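Side-chain contacts in protein ninB (Enterobacteria phage lambda, PDB 1PC6), which probably acts in the initiation of genetic exchange of phage lambda, with functional similarities to the RecFOR proteins of Escherichia coli: residues A[3-8]-A[41-46]; A[83-88]-A[92-97]; A[119-122]-A[126-129]. All coordinates share one frame; numbering follows the deposited sequence.

Contact 1: A[3-8]-A[41-46]; sequences KLTFEI and RSLDQN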
ATOM      1  N   LYS A   3       9.761   9.876  12.701  1.00 81.46           N
ATOM      2  CA  LYS A   3       9.903   9.505  11.294  1.00 78.77           C
ATOM      3  C   LYS A   3       9.983  10.716  10.358  1.00 78.15           C
ATOM      4  O   LYS A   3       9.221  11.681  10.499  1.00 77.82           O
ATOM      5  CB  LYS A   3       8.741   8.620  10.843  1.00 76.65           C
ATOM      6  CG  LYS A   3       8.774   8.308   9.354  1.00 74.82           C
ATOM      7  CD  LYS A   3       7.389   7.953   8.819  1.00 76.33           C
ATOM      8  CE  LYS A   3       7.378   7.906   7.287  1.00 76.90           C
ATOM      9  NZ  LYS A   3       6.026   7.616   6.716  1.00 74.91           N
ATOM     10  N   LEU A   4      10.910  10.652   9.403  1.00 75.87           N
ATOM     11  CA  LEU A   4      11.085  11.715   8.419  1.00 72.28           C
ATOM     12  C   LEU A   4      10.770  11.204   7.024  1.00 70.84           C
ATOM     13  O   LEU A   4      11.084  10.069   6.680  1.00 70.74           O
ATOM     14  CB  LEU A   4      12.513  12.256   8.434  1.00 69.41           C
ATOM     15  CG  LEU A   4      12.909  13.110   9.631  1.00 67.94           C
ATOM     16  CD1 LEU A   4      13.028  12.230  10.856  1.00 68.36           C
ATOM     17  CD2 LEU A   4      14.219  13.810   9.342  1.00 66.71           C
ATOM     18  N   THR A   5      10.146  12.050   6.220  1.00 70.35           N
ATOM     19  CA  THR A   5       9.807  11.668   4.861  1.00 70.83           C
ATOM     20  C   THR A   5      10.255  12.720   3.855  1.00 69.96           C
ATOM     21  O   THR A   5       9.987  13.910   4.012  1.00 69.32           O
ATOM     22  CB  THR A   5       8.295  11.433   4.715  1.00 72.19           C
ATOM     23  OG1 THR A   5       7.902  10.353   5.575  1.00 73.96           O
ATOM     24  CG2 THR A   5       7.944  11.089   3.263  1.00 72.49           C
ATOM     25  N   PHE A   6      10.950  12.267   2.823  1.00 69.58           N
ATOM     26  CA  PHE A   6      11.437  13.164   1.803  1.00 69.32           C
ATOM     27  C   PHE A   6      10.993  12.708   0.438  1.00 70.64           C
ATOM     28  O   PHE A   6      11.716  11.999  -0.251  1.00 70.39           O
ATOM     29  CB  PHE A   6      12.966  13.233   1.807  1.00 67.86           C
ATOM     30  CG  PHE A   6      13.562  13.587   3.135  1.00 66.96           C
ATOM     31  CD1 PHE A   6      13.790  12.608   4.093  1.00 67.50           C
ATOM     32  CD2 PHE A   6      13.904  14.903   3.429  1.00 68.28           C
ATOM     33  CE1 PHE A   6      14.353  12.933   5.325  1.00 67.24           C
ATOM     34  CE2 PHE A   6      14.466  15.240   4.657  1.00 66.96           C
ATOM     35  CZ  PHE A   6      14.691  14.252   5.605  1.00 67.50           C
ATOM     36  N   GLU A   7       9.793  13.088   0.049  1.00 73.54           N
ATOM     37  CA  GLU A   7       9.344  12.739  -1.282  1.00 77.81           C
ATOM     38  C   GLU A   7      10.266  13.544  -2.195  1.00 78.84           C
ATOM     39  O   GLU A   7      10.329  14.770  -2.095  1.00 78.35           O
ATOM     40  CB  GLU A   7       7.897  13.173  -1.473  1.00 79.09           C
ATOM     41  CG  GLU A   7       7.534  13.526  -2.892  1.00 81.81           C
ATOM     42  CD  GLU A   7       6.105  14.000  -3.001  1.00 84.39           C
ATOM     43  OE1 GLU A   7       5.694  14.850  -2.178  1.00 84.85           O
ATOM     44  OE2 GLU A   7       5.397  13.525  -3.913  1.00 86.90           O
ATOM     45  N   ILE A   8      11.004  12.861  -3.062  1.00 80.16           N
ATOM     46  CA  ILE A   8      11.909  13.560  -3.958  1.00 80.01           C
ATOM     47  C   ILE A   8      11.176  14.028  -5.203  1.00 82.84           C
ATOM     48  O   ILE A   8      10.762  13.224  -6.045  1.00 82.93           O
ATOM     49  CB  ILE A   8      13.088  12.676  -4.361  1.00 77.62           C
ATOM     50  CG1 ILE A   8      13.874  12.285  -3.112  1.00 76.19           C
ATOM     51  CG2 ILE A   8      13.983  13.419  -5.331  1.00 74.75           C
ATOM     52  CD1 ILE A   8      14.994  11.330  -3.379  1.00 76.14           C
ATOM     53  N   ARG A  41       1.628   6.983  -8.087  1.00 89.87           N
ATOM     54  CA  ARG A  41       0.738   8.098  -7.807  1.00 89.99           C
ATOM     55  C   ARG A  41       1.398   8.997  -6.757  1.00 89.04           C
ATOM     56  O   ARG A  41       1.768   8.530  -5.681  1.00 90.07           O
ATOM     57  CB  ARG A  41      -0.607   7.578  -7.302  1.00 90.84           C
ATOM     58  N   SER A  42       1.557  10.278  -7.083  1.00 87.02           N
ATOM     59  CA  SER A  42       2.169  11.247  -6.174  1.00 84.56           C
ATOM     60  C   SER A  42       1.758  11.045  -4.730  1.00 84.39           C
ATOM     61  O   SER A  42       0.759  10.401  -4.446  1.00 85.40           O
ATOM     62  CB  SER A  42       1.791  12.665  -6.578  1.00 84.22           C
ATOM     63  OG  SER A  42       2.076  13.567  -5.524  1.00 81.47           O
ATOM     64  N   LEU A  43       2.529  11.623  -3.818  1.00 84.35           N
ATOM     65  CA  LEU A  43       2.263  11.518  -2.384  1.00 84.47           C
ATOM     66  C   LEU A  43       1.085  12.416  -2.010  1.00 85.42           C
ATOM     67  O   LEU A  43       0.301  12.109  -1.108  1.00 85.07           O
ATOM     68  CB  LEU A  43       3.501  11.959  -1.600  1.00 82.88           C
ATOM     69  CG  LEU A  43       3.560  11.677  -0.105  1.00 80.71           C
ATOM     70  CD1 LEU A  43       3.740  10.188   0.100  1.00 80.63           C
ATOM     71  CD2 LEU A  43       4.714  12.436   0.518  1.00 80.35           C
ATOM     72  N   ASP A  44       0.976  13.535  -2.716  1.00 86.27           N
ATOM     73  CA  ASP A  44      -0.083  14.495  -2.470  1.00 86.35           C
ATOM     74  C   ASP A  44      -1.404  13.960  -3.018  1.00 85.28           C
ATOM     75  O   ASP A  44      -2.438  14.073  -2.370  1.00 85.24           O
ATOM     76  CB  ASP A  44       0.267  15.831  -3.130  1.00 88.83           C
ATOM     77  CG  ASP A  44      -0.322  17.016  -2.392  1.00 90.94           C
ATOM     78  OD1 ASP A  44      -0.184  18.158  -2.883  1.00 93.35           O
ATOM     79  OD2 ASP A  44      -0.917  16.797  -1.315  1.00 90.78           O
ATOM     80  N   GLN A  45      -1.363  13.381  -4.214  1.00 84.23           N
ATOM     81  CA  GLN A  45      -2.563  12.823  -4.818  1.00 83.39           C
ATOM     82  C   GLN A  45      -3.251  11.905  -3.818  1.00 82.55           C
ATOM     83  O   GLN A  45      -4.434  12.067  -3.524  1.00 84.01           O
ATOM     84  CB  GLN A  45      -2.221  11.995  -6.052  1.00 84.65           C
ATOM     85  CG  GLN A  45      -1.686  12.759  -7.231  1.00 86.44           C
ATOM     86  CD  GLN A  45      -1.548  11.863  -8.447  1.00 88.49           C
ATOM     87  OE1 GLN A  45      -0.801  10.882  -8.431  1.00 89.35           O
ATOM     88  NE2 GLN A  45      -2.282  12.186  -9.505  1.00 89.36           N
ATOM     89  N   ASN A  46      -2.500  10.934  -3.304  1.00 79.87           N
ATOM     90  CA  ASN A  46      -3.036   9.982  -2.346  1.00 77.75           C
ATOM     91  C   ASN A  46      -3.830  10.636  -1.231  1.00 75.35           C
ATOM     92  O   ASN A  46      -4.937  10.196  -0.923  1.00 76.54           O
ATOM     93  CB  ASN A  46      -1.917   9.122  -1.757  1.00 79.36           C
ATOM     94  CG  ASN A  46      -1.783   7.787  -2.463  1.00 81.69           C
ATOM     95  OD1 ASN A  46      -1.552   7.722  -3.675  1.00 83.17           O
ATOM     96  ND2 ASN A  46      -1.937   6.712  -1.708  1.00 82.38           N
TER

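Contact 2: A[83-88]-A[92-97]; sequences QDVVPN and NGFVVI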
ATOM      1  N   GLN A  83     -13.121  -7.296 -11.393  1.00 53.08           N
ATOM      2  CA  GLN A  83     -12.327  -7.972 -10.383  1.00 50.77           C
ATOM      3  C   GLN A  83     -11.892  -9.323 -10.920  1.00 50.63           C
ATOM      4  O   GLN A  83     -12.692 -10.000 -11.552  1.00 52.66           O
ATOM      5  CB  GLN A  83     -13.158  -8.174  -9.121  1.00 47.07           C
ATOM      6  CG  GLN A  83     -13.555  -6.891  -8.441  1.00 45.29           C
ATOM      7  CD  GLN A  83     -14.086  -7.134  -7.052  1.00 45.31           C
ATOM      8  OE1 GLN A  83     -15.120  -7.775  -6.877  1.00 45.99           O
ATOM      9  NE2 GLN A  83     -13.375  -6.633  -6.051  1.00 43.55           N
ATOM     10  N   ASP A  84     -10.640  -9.717 -10.685  1.00 48.16           N
ATOM     11  CA  ASP A  84     -10.176 -11.024 -11.163  1.00 47.90           C
ATOM     12  C   ASP A  84     -10.564 -12.127 -10.189  1.00 45.58           C
ATOM     13  O   ASP A  84     -10.726 -11.879  -9.006  1.00 47.80           O
ATOM     14  CB  ASP A  84      -8.654 -11.042 -11.368  1.00 49.35           C
ATOM     15  CG  ASP A  84      -8.233 -10.393 -12.674  1.00 53.19           C
ATOM     16  OD1 ASP A  84      -9.080 -10.304 -13.586  1.00 58.07           O
ATOM     17  OD2 ASP A  84      -7.060  -9.985 -12.808  1.00 55.39           O
ATOM     18  N   VAL A  85     -10.724 -13.344 -10.688  1.00 43.26           N
ATOM     19  CA  VAL A  85     -11.086 -14.468  -9.834  1.00 42.75           C
ATOM     20  C   VAL A  85     -10.002 -15.517  -9.914  1.00 42.85           C
ATOM     21  O   VAL A  85      -9.450 -15.744 -10.982  1.00 44.34           O
ATOM     22  CB  VAL A  85     -12.397 -15.119 -10.283  1.00 41.25           C
ATOM     23  CG1 VAL A  85     -12.695 -16.325  -9.413  1.00 38.75           C
ATOM     24  CG2 VAL A  85     -13.525 -14.112 -10.201  1.00 42.88           C
ATOM     25  N   VAL A  86      -9.712 -16.181  -8.801  1.00 42.20           N
ATOM     26  CA  VAL A  86      -8.667 -17.197  -8.810  1.00 40.43           C
ATOM     27  C   VAL A  86      -8.953 -18.324  -7.797  1.00 40.22           C
ATOM     28  O   VAL A  86      -9.712 -18.126  -6.847  1.00 40.16           O
ATOM     29  CB  VAL A  86      -7.311 -16.510  -8.531  1.00 39.15           C
ATOM     30  CG1 VAL A  86      -7.196 -16.150  -7.056  1.00 39.70           C
ATOM     31  CG2 VAL A  86      -6.179 -17.381  -9.000  1.00 40.63           C
ATOM     32  N   PRO A  87      -8.373 -19.529  -8.006  1.00 40.06           N
ATOM     33  CA  PRO A  87      -8.592 -20.662  -7.092  1.00 40.67           C
ATOM     34  C   PRO A  87      -8.003 -20.412  -5.714  1.00 43.01           C
ATOM     35  O   PRO A  87      -6.883 -19.927  -5.605  1.00 44.85           O
ATOM     36  CB  PRO A  87      -7.892 -21.816  -7.796  1.00 37.96           C
ATOM     37  CG  PRO A  87      -7.993 -21.453  -9.232  1.00 38.69           C
ATOM     38  CD  PRO A  87      -7.689 -19.985  -9.229  1.00 39.36           C
ATOM     39  N   ASN A  88      -8.742 -20.751  -4.662  1.00 45.06           N
ATOM     40  CA  ASN A  88      -8.240 -20.540  -3.306  1.00 45.98           C
ATOM     41  C   ASN A  88      -7.137 -21.535  -2.959  1.00 46.79           C
ATOM     42  O   ASN A  88      -6.857 -22.452  -3.734  1.00 45.97           O
ATOM     43  CB  ASN A  88      -9.383 -20.604  -2.269  1.00 45.77           C
ATOM     44  CG  ASN A  88      -9.976 -22.000  -2.092  1.00 44.97           C
ATOM     45  OD1 ASN A  88      -9.531 -22.979  -2.687  1.00 44.82           O
ATOM     46  ND2 ASN A  88     -10.993 -22.085  -1.247  1.00 43.57           N
ATOM     47  N   ASN A  92     -10.725 -25.644  -3.173  1.00 48.00           N
ATOM     48  CA  ASN A  92     -12.093 -26.117  -3.192  1.00 47.85           C
ATOM     49  C   ASN A  92     -13.043 -24.945  -3.334  1.00 47.37           C
ATOM     50  O   ASN A  92     -14.261 -25.079  -3.195  1.00 48.37           O
ATOM     51  CB  ASN A  92     -12.392 -26.869  -1.898  1.00 47.43           C
ATOM     52  CG  ASN A  92     -11.954 -26.103  -0.673  1.00 47.28           C
ATOM     53  OD1 ASN A  92     -11.970 -24.874  -0.653  1.00 51.09           O
ATOM     54  ND2 ASN A  92     -11.573 -26.827   0.362  1.00 48.06           N
ATOM     55  N   GLY A  93     -12.482 -23.784  -3.609  1.00 44.44           N
ATOM     56  CA  GLY A  93     -13.319 -22.625  -3.742  1.00 42.57           C
ATOM     57  C   GLY A  93     -12.545 -21.584  -4.487  1.00 42.79           C
ATOM     58  O   GLY A  93     -11.499 -21.867  -5.071  1.00 42.00           O
ATOM     59  N   PHE A  94     -13.043 -20.362  -4.437  1.00 43.28           N
ATOM     60  CA  PHE A  94     -12.400 -19.293  -5.155  1.00 41.77           C
ATOM     61  C   PHE A  94     -12.242 -18.026  -4.343  1.00 41.94           C
ATOM     62  O   PHE A  94     -12.903 -17.823  -3.314  1.00 43.33           O
ATOM     63  CB  PHE A  94     -13.196 -19.023  -6.442  1.00 39.69           C
ATOM     64  CG  PHE A  94     -13.226 -20.198  -7.371  1.00 37.73           C
ATOM     65  CD1 PHE A  94     -12.250 -20.351  -8.351  1.00 38.76           C
ATOM     66  CD2 PHE A  94     -14.169 -21.209  -7.199  1.00 38.60           C
ATOM     67  CE1 PHE A  94     -12.202 -21.504  -9.147  1.00 39.57           C
ATOM     68  CE2 PHE A  94     -14.132 -22.369  -7.989  1.00 39.95           C
ATOM     69  CZ  PHE A  94     -13.144 -22.517  -8.963  1.00 40.02           C
ATOM     70  N   VAL A  95     -11.330 -17.188  -4.818  1.00 40.67           N
ATOM     71  CA  VAL A  95     -11.067 -15.907  -4.206  1.00 40.42           C
ATOM     72  C   VAL A  95     -11.078 -14.867  -5.318  1.00 37.86           C
ATOM     73  O   VAL A  95     -10.413 -15.027  -6.346  1.00 34.68           O
ATOM     74  CB  VAL A  95      -9.710 -15.900  -3.437  1.00 41.64           C
ATOM     75  CG1 VAL A  95      -8.725 -16.812  -4.111  1.00 43.29           C
ATOM     76  CG2 VAL A  95      -9.153 -14.479  -3.374  1.00 42.90           C
ATOM     77  N   VAL A  96     -11.880 -13.825  -5.110  1.00 37.05           N
ATOM     78  CA  VAL A  96     -12.008 -12.739  -6.070  1.00 37.68           C
ATOM     79  C   VAL A  96     -11.098 -11.614  -5.617  1.00 38.97           C
ATOM     80  O   VAL A  96     -11.111 -11.226  -4.453  1.00 41.42           O
ATOM     81  CB  VAL A  96     -13.453 -12.239  -6.155  1.00 36.80           C
ATOM     82  CG1 VAL A  96     -13.513 -10.962  -6.963  1.00 35.84           C
ATOM     83  CG2 VAL A  96     -14.323 -13.302  -6.791  1.00 34.04           C
ATOM     84  N   ILE A  97     -10.305 -11.099  -6.545  1.00 38.81           N
ATOM     85  CA  ILE A  97      -9.346 -10.055  -6.242  1.00 40.06           C
ATOM     86  C   ILE A  97      -9.624  -8.773  -6.995  1.00 43.67           C
ATOM     87  O   ILE A  97      -9.844  -8.795  -8.211  1.00 43.14           O
ATOM     88  CB  ILE A  97      -7.916 -10.511  -6.615  1.00 39.39           C
ATOM     89  CG1 ILE A  97      -7.622 -11.872  -5.974  1.00 37.13           C
ATOM     90  CG2 ILE A  97      -6.895  -9.430  -6.236  1.00 35.13           C
ATOM     91  CD1 ILE A  97      -6.313 -12.469  -6.401  1.00 35.41           C
TER
HETATM   92  O   HOH W   1     -12.126 -19.540  -1.073  1.00 42.75           O

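Contact 3: A[119-122]-A[126-129]; sequences FGTE and KWSD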
ATOM      1  N   PHE A 119     -19.477  10.431  -7.955  1.00 45.86           N
ATOM      2  CA  PHE A 119     -20.367   9.666  -7.100  1.00 43.73           C
ATOM      3  C   PHE A 119     -20.746  10.462  -5.859  1.00 42.24           C
ATOM      4  O   PHE A 119     -21.919  10.601  -5.539  1.00 40.32           O
ATOM      5  CB  PHE A 119     -19.699   8.369  -6.658  1.00 43.64           C
ATOM      6  CG  PHE A 119     -20.500   7.607  -5.652  1.00 43.09           C
ATOM      7  CD1 PHE A 119     -21.561   6.816  -6.047  1.00 44.09           C
ATOM      8  CD2 PHE A 119     -20.225   7.718  -4.305  1.00 41.18           C
ATOM      9  CE1 PHE A 119     -22.339   6.141  -5.103  1.00 44.49           C
ATOM     10  CE2 PHE A 119     -20.995   7.054  -3.364  1.00 41.42           C
ATOM     11  CZ  PHE A 119     -22.054   6.263  -3.763  1.00 41.94           C
ATOM     12  N   GLY A 120     -19.745  10.978  -5.156  1.00 41.92           N
ATOM     13  CA  GLY A 120     -20.015  11.739  -3.947  1.00 43.45           C
ATOM     14  C   GLY A 120     -20.786  13.020  -4.184  1.00 43.27           C
ATOM     15  O   GLY A 120     -21.576  13.471  -3.357  1.00 42.02           O
ATOM     16  N   THR A 121     -20.544  13.608  -5.340  1.00 44.26           N
ATOM     17  CA  THR A 121     -21.192  14.834  -5.723  1.00 44.74           C
ATOM     18  C   THR A 121     -22.701  14.719  -5.785  1.00 47.12           C
ATOM     19  O   THR A 121     -23.414  15.517  -5.184  1.00 48.30           O
ATOM     20  CB  THR A 121     -20.674  15.272  -7.059  1.00 44.32           C
ATOM     21  OG1 THR A 121     -19.288  15.580  -6.921  1.00 45.65           O
ATOM     22  CG2 THR A 121     -21.411  16.480  -7.543  1.00 43.48           C
ATOM     23  N   GLU A 122     -23.201  13.737  -6.514  1.00 49.33           N
ATOM     24  CA  GLU A 122     -24.642  13.590  -6.602  1.00 52.18           C
ATOM     25  C   GLU A 122     -25.236  13.050  -5.316  1.00 52.74           C
ATOM     26  O   GLU A 122     -26.454  12.959  -5.189  1.00 52.94           O
ATOM     27  CB  GLU A 122     -25.036  12.690  -7.776  1.00 53.80           C
ATOM     28  CG  GLU A 122     -24.350  11.350  -7.817  1.00 57.75           C
ATOM     29  CD  GLU A 122     -24.890  10.466  -8.930  1.00 60.45           C
ATOM     30  OE1 GLU A 122     -24.920  10.912 -10.097  1.00 61.88           O
ATOM     31  OE2 GLU A 122     -25.284   9.316  -8.639  1.00 64.67           O
ATOM     32  N   LYS A 126     -20.197  16.287   1.508  1.00 52.41           N
ATOM     33  CA  LYS A 126     -19.453  17.498   1.822  1.00 52.02           C
ATOM     34  C   LYS A 126     -17.996  17.048   1.872  1.00 51.01           C
ATOM     35  O   LYS A 126     -17.645  16.179   2.666  1.00 50.76           O
ATOM     36  CB  LYS A 126     -19.871  18.055   3.183  1.00 53.74           C
ATOM     37  CG  LYS A 126     -19.083  19.296   3.587  1.00 56.47           C
ATOM     38  CD  LYS A 126     -19.350  19.724   5.031  1.00 58.40           C
ATOM     39  CE  LYS A 126     -18.387  20.833   5.475  1.00 57.94           C
ATOM     40  NZ  LYS A 126     -18.415  22.015   4.560  1.00 58.64           N
ATOM     41  N   TRP A 127     -17.154  17.621   1.016  1.00 50.98           N
ATOM     42  CA  TRP A 127     -15.742  17.244   0.961  1.00 52.11           C
ATOM     43  C   TRP A 127     -14.913  17.896   2.051  1.00 53.87           C
ATOM     44  O   TRP A 127     -14.821  19.119   2.123  1.00 53.37           O
ATOM     45  CB  TRP A 127     -15.175  17.592  -0.404  1.00 53.66           C
ATOM     46  CG  TRP A 127     -15.851  16.843  -1.489  1.00 56.22           C
ATOM     47  CD1 TRP A 127     -16.666  17.352  -2.457  1.00 56.63           C
ATOM     48  CD2 TRP A 127     -15.812  15.428  -1.698  1.00 57.31           C
ATOM     49  NE1 TRP A 127     -17.142  16.340  -3.258  1.00 57.93           N
ATOM     50  CE2 TRP A 127     -16.632  15.147  -2.813  1.00 58.06           C
ATOM     51  CE3 TRP A 127     -15.165  14.367  -1.048  1.00 56.11           C
ATOM     52  CZ2 TRP A 127     -16.821  13.844  -3.296  1.00 57.28           C
ATOM     53  CZ3 TRP A 127     -15.354  13.075  -1.526  1.00 55.75           C
ATOM     54  CH2 TRP A 127     -16.176  12.827  -2.639  1.00 55.79           C
ATOM     55  N   SER A 128     -14.299  17.057   2.885  1.00 57.24           N
ATOM     56  CA  SER A 128     -13.495  17.494   4.033  1.00 59.73           C
ATOM     57  C   SER A 128     -12.231  18.250   3.678  1.00 62.29           C
ATOM     58  O   SER A 128     -11.825  19.172   4.403  1.00 62.44           O
ATOM     59  CB  SER A 128     -13.115  16.288   4.901  1.00 58.45           C
ATOM     60  OG  SER A 128     -12.264  15.395   4.191  1.00 60.33           O
ATOM     61  N   ASP A 129     -11.608  17.841   2.574  1.00 65.18           N
ATOM     62  CA  ASP A 129     -10.375  18.453   2.114  1.00 66.84           C
ATOM     63  C   ASP A 129     -10.614  19.907   1.743  1.00 67.40           C
ATOM     64  O   ASP A 129      -9.814  20.775   2.094  1.00 65.77           O
ATOM     65  CB  ASP A 129      -9.822  17.668   0.927  1.00 69.07           C
ATOM     66  CG  ASP A 129      -8.315  17.530   0.984  1.00 71.11           C
ATOM     67  OD1 ASP A 129      -7.780  17.276   2.086  1.00 71.32           O
ATOM     68  OD2 ASP A 129      -7.666  17.665  -0.072  1.00 74.84           O
TER

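Contact 1: A[3-8]-A[41-46]
The Glu7 carboxylate carries Leu43 over one of its faces. Leu43 CB lies there 3.4 Å from Glu7 OE2, and Leu43 CD2 lies 3.7 Å from Glu7 OE1. Leu43 N approaches from this same side, above the plane. It gives a weak hydrogen bond to Glu7 OE2, 3.4 Å long. Ser42 OG stands off the OE2 end at 3.7 Å from Glu7 OE2 and makes no bond to it. The side chains of Glu7 and Leu43 run past each other in opposite directions. Glu7 reaches across because CG is turned away from its backbone N (chi1 150°) and the chain is extended beyond CG. Thr5 adds a looser touch, with CG2 at 4.4 Å from Leu43 CD2.

The contact joins strand 4-8 to the start of helix 43-59. Ser42 is the N-cap, and with Gln45 it forms a capping box. Ser42 OG accepts from Asp44 N at 3.0 Å, while Gln45 OE1 takes a weak bond from Ser42 N. The positive end of the helix would probably favour a charged Glu7. Strand 4-8 also pairs antiparallel with a strand of the second subunit, and Phe6 packs on helix 11-22.

Contact 2: A[83-88]-A[92-97]
This contact is a beta hairpin, with strands 84-87 and 94-97 antiparallel and far from the centre of the chain. Two hydrogen-bonded pairs, Asp84 with Ile97 and Val86 with Val95, alternate with the non-hydrogen-bonded pairs Val85-Val96 and Pro87-Phe94. Val86 and Val95 exchange both backbone bonds; Asp84 and Ile97 do too, though Asp84 N to Ile97 O is weak.

Val86, Val95 and Ile97 share one face. Val86 and Val95 lie side by side and point the same way, with Val86 CG1 touching Val95 CG1. Ile97 CD1 reaches Val86 CG1 at 3.8 Å. On the other face Val85 CG2 meets Val96 CG2 at 3.6 Å. Pro87 and Phe94 point their side chains apart, yet Phe94 CE1 still comes within 4.2 Å of Pro87 CG.

Asn88 organises the turn end. Its CG sits between the backbone N and the carbonyl carbon (chi1 69°), which turns the amide toward Asn92 and Gly93. Asn92 N binds Asn88 OD1 on a lone pair, in the carbonyl plane, at 3.0 Å. Gly93 N and Gly91 N add weak bonds to the same oxygen. Asn88 ND2 gives a straight bond of 3.0 Å to Asn92 OD1, the two amide planes being 70° apart. Asn88 N also gives a nearly straight bond to Gly93 O. A water links Asn88 ND2 to Phe94 O.

Gln83 bonds Val96 of the second subunit, and Trp62 of that subunit packs on Val86. Polar bonds thus fix the turn end and the ladder, while Val86, Val95, Val96 and Gln83 meet the second subunit.

Contact 3: A[119-122]-A[126-129]
Trp127 is swung toward Gly120 by its first two torsions. Its CG lies beside the backbone N and opposite the carbonyl carbon (chi1 -62°), and chi2 is 112°. The CA-CB bond does not aim at residues 119-122, but the far end of the indole comes close to them. Trp127 CZ2 meets Gly120 CA at 3.9 Å, and Trp127 CH2 lies 4.2 Å from the same Gly120 CA. The ring approaches the backbone obliquely. Gly120 has no side chain, so the six-membered ring rests against bare main chain.

The contact bridges the turn between helix 106-122 and helix 128-140. Trp127 occupies the N-cap position of the second helix, directly before Ser128. Its ring ties the start of one helix to the last turns of the other. The same ring also packs on Cys52, Asp55 and Val56, so it lies between helices 106-122 and 43-59, at the start of helix 128-140.

Thr121 contributes little. Its N is 4.3 Å from Trp127 CZ2, and Thr121 OG1 is 4.3 Å from Trp127 NE1, with no hydrogen bond. That hydroxyl bonds Gln117 O one helical turn back. Ser128 OG bonds Asp55, and Lys126 O accepts from Gln59, fastening the linker and the first residue of helix 128-140 to helix 43-59.

From the N terminus, contact 1 comes first. It closes a loop of 32 residues that holds helix 11-22 and strand 32-38, and it ties strand 4-8 to the start of helix 43-59. Contact 2 then closes a short hairpin turn after helix 69-80. Contact 3 closes the short link between helices 106-122 and 128-140. The three are in series; none nests or crosses. Helix 43-59 connects two of them: it begins in contact 1, and further along its length it packs on Trp127 of contact 3. Contacts 1 and 2 lie on opposite sides of the chain's centre, their centres about 33 Å apart, and both touch the second subunit.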